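Local coordinates for mandelate racemase/muconate lactonizing enzyme-like protein (Roseovarius sp. TM1035, PDB 3RCY), which probably acts as a magnesium-dependent isomerase or lyase of the mandelate racemase/muconate lactonizing enzyme group of the enolase superfamily, at residues 63-75 against 92-106. Residues are numbered along the deposited sequence; the frame is centred on the assembly and turned at random.
Sequences MEGENPENIELMF and IGAFSGLEIACWDIL
I71 is the knob of this contact, lodged in the hole that E99, C102, W103 and L106 form on helix 89-110. Its beta-branched side chain suits the hole: CD1 meets C102 CB at 3.8 Å, while CG2, held anti to the backbone N, lies against the side chain of E99. Compact P68 fits where the backbones come closest, P68 O lying 3.4 Å from L106 CD1. Flexible thioether chains fill the middle, M63 CE reaching L98 CB at 3.6 Å and M74 CE approaching C102 SG. Helices 71-80 and 89-110 run nearly antiparallel (165° over the short segments) within the N-terminal capping domain found in the enolase superfamily, with the loop before helix 71-80 adding P68. Aromatic contacts lie farther along. F95 receives M63 SD at its ring edge, a Met-aromatic contact, and F95 CE2 lies at the F75 edge, 3.7 Å from F75 CD1, the two rings meeting obliquely at 65°. W103 NE1 gives a weak bond to E99 OE2 (2.8 Å), and the E99 carboxylate also accepts from the backbone N of I291 and W292. N67 OD1 closes an Asx turn onto E69 N, while E69 OE2 pairs with R110 and with R112 of a second subunit.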
# COMPACT_ATOMS: atom_id res chain seq x y z
N MET A 63 -0.90 41.96 -12.89
CA MET A 63 -2.17 42.05 -13.64
C MET A 63 -2.38 43.36 -14.41
O MET A 63 -2.95 43.35 -15.50
CB MET A 63 -3.36 41.77 -12.72
CG MET A 63 -3.25 40.43 -11.98
SD MET A 63 -4.58 40.13 -10.82
CE MET A 63 -5.93 39.76 -11.96
N GLU A 64 -1.94 44.47 -13.83
CA GLU A 64 -2.10 45.78 -14.48
C GLU A 64 -1.45 45.78 -15.86
O GLU A 64 -0.29 45.37 -16.00
CB GLU A 64 -1.53 46.90 -13.60
CG GLU A 64 -1.87 48.31 -14.07
CD GLU A 64 -1.23 49.39 -13.20
OE1 GLU A 64 -0.68 49.07 -12.12
OE2 GLU A 64 -1.27 50.58 -13.61
N GLY A 65 -2.20 46.21 -16.86
CA GLY A 65 -1.72 46.25 -18.24
C GLY A 65 -1.92 44.94 -19.00
O GLY A 65 -1.62 44.87 -20.20
N GLU A 66 -2.43 43.91 -18.32
CA GLU A 66 -2.66 42.60 -18.96
C GLU A 66 -4.05 42.49 -19.57
O GLU A 66 -5.01 43.08 -19.06
CB GLU A 66 -2.47 41.45 -17.95
CG GLU A 66 -2.37 40.05 -18.55
CD GLU A 66 -1.20 39.91 -19.53
OE1 GLU A 66 -0.06 40.22 -19.15
OE2 GLU A 66 -1.44 39.50 -20.68
N ASN A 67 -4.15 41.73 -20.66
CA ASN A 67 -5.43 41.32 -21.23
C ASN A 67 -6.16 40.40 -20.23
O ASN A 67 -5.60 39.38 -19.82
CB ASN A 67 -5.17 40.59 -22.55
CG ASN A 67 -6.44 40.27 -23.33
OD1 ASN A 67 -7.53 40.14 -22.77
ND2 ASN A 67 -6.29 40.14 -24.63
N PRO A 68 -7.39 40.75 -19.83
CA PRO A 68 -8.11 39.94 -18.84
C PRO A 68 -8.43 38.51 -19.31
O PRO A 68 -8.75 37.66 -18.47
CB PRO A 68 -9.41 40.73 -18.60
CG PRO A 68 -9.54 41.62 -19.80
CD PRO A 68 -8.15 41.97 -20.18
N GLU A 69 -8.33 38.24 -20.61
CA GLU A 69 -8.43 36.87 -21.14
C GLU A 69 -7.35 35.95 -20.57
O GLU A 69 -7.53 34.73 -20.48
CB GLU A 69 -8.30 36.86 -22.67
CG GLU A 69 -9.50 37.40 -23.43
CD GLU A 69 -9.26 37.46 -24.93
OE1 GLU A 69 -8.08 37.46 -25.35
OE2 GLU A 69 -10.25 37.52 -25.70
N ASN A 70 -6.21 36.53 -20.17
CA ASN A 70 -5.04 35.72 -19.84
C ASN A 70 -5.03 35.24 -18.39
O ASN A 70 -4.13 35.57 -17.61
CB ASN A 70 -3.75 36.45 -20.23
CG ASN A 70 -3.62 36.62 -21.74
OD1 ASN A 70 -4.20 35.86 -22.50
ND2 ASN A 70 -2.86 37.62 -22.17
N ILE A 71 -6.06 34.46 -18.07
CA ILE A 71 -6.34 33.99 -16.71
C ILE A 71 -5.32 32.93 -16.25
O ILE A 71 -4.90 32.93 -15.08
CB ILE A 71 -7.80 33.44 -16.62
CG1 ILE A 71 -8.82 34.52 -17.00
CG2 ILE A 71 -8.10 32.84 -15.25
CD1 ILE A 71 -9.08 35.57 -15.93
N GLU A 72 -4.93 32.03 -17.15
CA GLU A 72 -3.92 31.01 -16.84
C GLU A 72 -2.60 31.69 -16.49
O GLU A 72 -1.96 31.34 -15.50
CB GLU A 72 -3.69 30.06 -18.04
CG GLU A 72 -4.86 29.16 -18.40
CD GLU A 72 -4.83 27.80 -17.70
OE1 GLU A 72 -3.90 27.52 -16.91
OE2 GLU A 72 -5.76 27.01 -17.95
N LEU A 73 -2.21 32.65 -17.33
CA LEU A 73 -0.95 33.36 -17.18
C LEU A 73 -0.91 34.16 -15.88
O LEU A 73 0.07 34.09 -15.13
CB LEU A 73 -0.70 34.28 -18.38
CG LEU A 73 0.60 35.12 -18.35
CD1 LEU A 73 1.85 34.25 -18.22
CD2 LEU A 73 0.69 36.00 -19.58
N MET A 74 -1.97 34.90 -15.61
CA MET A 74 -2.01 35.74 -14.41
C MET A 74 -1.98 34.88 -13.14
O MET A 74 -1.29 35.24 -12.18
CB MET A 74 -3.21 36.70 -14.42
CG MET A 74 -3.04 37.78 -15.49
SD MET A 74 -4.25 39.10 -15.36
CE MET A 74 -5.66 38.32 -16.12
N PHE A 75 -2.68 33.74 -13.15
CA PHE A 75 -2.55 32.81 -12.04
C PHE A 75 -1.10 32.35 -11.85
O PHE A 75 -0.57 32.44 -10.73
CB PHE A 75 -3.49 31.59 -12.16
CG PHE A 75 -3.31 30.60 -11.04
CD1 PHE A 75 -3.98 30.76 -9.83
CD2 PHE A 75 -2.43 29.52 -11.18
CE1 PHE A 75 -3.79 29.86 -8.78
CE2 PHE A 75 -2.24 28.61 -10.15
CZ PHE A 75 -2.92 28.78 -8.94
N ILE A 92 -2.83 34.53 -2.81
CA ILE A 92 -3.83 33.90 -3.69
C ILE A 92 -5.24 34.40 -3.32
O ILE A 92 -6.10 34.55 -4.20
CB ILE A 92 -3.72 32.35 -3.69
CG1 ILE A 92 -2.36 31.90 -4.25
CG2 ILE A 92 -4.85 31.71 -4.47
CD1 ILE A 92 -2.09 32.28 -5.73
N GLY A 93 -5.46 34.71 -2.04
CA GLY A 93 -6.69 35.40 -1.62
C GLY A 93 -6.85 36.72 -2.37
O GLY A 93 -7.93 37.05 -2.87
N ALA A 94 -5.75 37.47 -2.44
CA ALA A 94 -5.72 38.72 -3.21
C ALA A 94 -6.03 38.46 -4.68
O ALA A 94 -6.96 39.06 -5.24
CB ALA A 94 -4.36 39.42 -3.04
N PHE A 95 -5.26 37.56 -5.31
CA PHE A 95 -5.50 37.22 -6.71
C PHE A 95 -6.95 36.79 -7.00
O PHE A 95 -7.52 37.21 -8.02
CB PHE A 95 -4.56 36.12 -7.22
CG PHE A 95 -4.88 35.66 -8.62
CD1 PHE A 95 -4.63 36.48 -9.72
CD2 PHE A 95 -5.48 34.42 -8.84
CE1 PHE A 95 -4.96 36.07 -11.02
CE2 PHE A 95 -5.80 34.00 -10.14
CZ PHE A 95 -5.54 34.83 -11.23
N SER A 96 -7.52 35.94 -6.15
CA SER A 96 -8.84 35.34 -6.42
C SER A 96 -9.93 36.38 -6.66
O SER A 96 -10.72 36.27 -7.61
CB SER A 96 -9.26 34.41 -5.28
OG SER A 96 -8.30 33.39 -5.06
N GLY A 97 -9.98 37.39 -5.79
CA GLY A 97 -10.93 38.49 -5.93
C GLY A 97 -10.73 39.24 -7.22
O GLY A 97 -11.70 39.59 -7.89
N LEU A 98 -9.47 39.48 -7.58
CA LEU A 98 -9.13 40.18 -8.82
C LEU A 98 -9.51 39.34 -10.05
O LEU A 98 -9.97 39.88 -11.06
CB LEU A 98 -7.64 40.52 -8.83
CG LEU A 98 -7.15 41.42 -7.67
CD1 LEU A 98 -5.62 41.38 -7.52
CD2 LEU A 98 -7.63 42.86 -7.85
N GLU A 99 -9.32 38.03 -9.94
CA GLU A 99 -9.68 37.09 -11.03
C GLU A 99 -11.19 37.06 -11.27
O GLU A 99 -11.65 37.02 -12.41
CB GLU A 99 -9.12 35.69 -10.72
CG GLU A 99 -9.24 34.68 -11.87
CD GLU A 99 -10.43 33.73 -11.78
OE1 GLU A 99 -11.42 34.05 -11.07
OE2 GLU A 99 -10.40 32.66 -12.46
N ILE A 100 -11.97 37.10 -10.18
CA ILE A 100 -13.43 37.16 -10.29
C ILE A 100 -13.87 38.44 -11.02
O ILE A 100 -14.77 38.39 -11.88
CB ILE A 100 -14.12 37.03 -8.91
CG1 ILE A 100 -13.93 35.60 -8.35
CG2 ILE A 100 -15.62 37.36 -9.01
CD1 ILE A 100 -14.13 35.48 -6.83
N ALA A 101 -13.23 39.57 -10.71
CA ALA A 101 -13.48 40.83 -11.42
C ALA A 101 -13.14 40.73 -12.91
O ALA A 101 -13.82 41.32 -13.74
CB ALA A 101 -12.71 41.98 -10.76
N CYS A 102 -12.08 39.98 -13.24
CA CYS A 102 -11.72 39.73 -14.64
C CYS A 102 -12.83 39.00 -15.38
O CYS A 102 -13.15 39.34 -16.53
CB CYS A 102 -10.40 38.95 -14.76
SG CYS A 102 -8.93 39.87 -14.24
N TRP A 103 -13.43 38.00 -14.72
CA TRP A 103 -14.56 37.27 -15.31
C TRP A 103 -15.78 38.16 -15.50
O TRP A 103 -16.46 38.07 -16.52
CB TRP A 103 -14.91 36.02 -14.50
CG TRP A 103 -13.91 34.93 -14.75
CD1 TRP A 103 -12.90 34.54 -13.92
CD2 TRP A 103 -13.80 34.14 -15.93
NE1 TRP A 103 -12.17 33.53 -14.51
CE2 TRP A 103 -12.71 33.26 -15.75
CE3 TRP A 103 -14.53 34.07 -17.13
CZ2 TRP A 103 -12.33 32.33 -16.71
CZ3 TRP A 103 -14.16 33.13 -18.09
CH2 TRP A 103 -13.06 32.28 -17.88
N ASP A 104 -16.05 39.03 -14.53
CA ASP A 104 -17.13 40.00 -14.66
C ASP A 104 -16.88 40.87 -15.91
O ASP A 104 -17.78 41.03 -16.75
CB ASP A 104 -17.23 40.85 -13.39
CG ASP A 104 -18.56 41.60 -13.27
OD1 ASP A 104 -19.54 41.22 -13.94
OD2 ASP A 104 -18.61 42.58 -12.49
N ILE A 105 -15.65 41.39 -16.05
CA ILE A 105 -15.22 42.13 -17.24
C ILE A 105 -15.36 41.30 -18.55
O ILE A 105 -15.89 41.80 -19.53
CB ILE A 105 -13.77 42.66 -17.10
CG1 ILE A 105 -13.75 43.91 -16.21
CG2 ILE A 105 -13.15 42.98 -18.47
CD1 ILE A 105 -12.40 44.19 -15.57
N LEU A 106 -14.89 40.06 -18.53
CA LEU A 106 -14.93 39.20 -19.71
C LEU A 106 -16.36 38.95 -20.18
O LEU A 106 -16.65 39.08 -21.37
CB LEU A 106 -14.19 37.87 -19.47
CG LEU A 106 -12.65 37.99 -19.38
CD1 LEU A 106 -12.02 36.76 -18.73
CD2 LEU A 106 -12.02 38.28 -20.75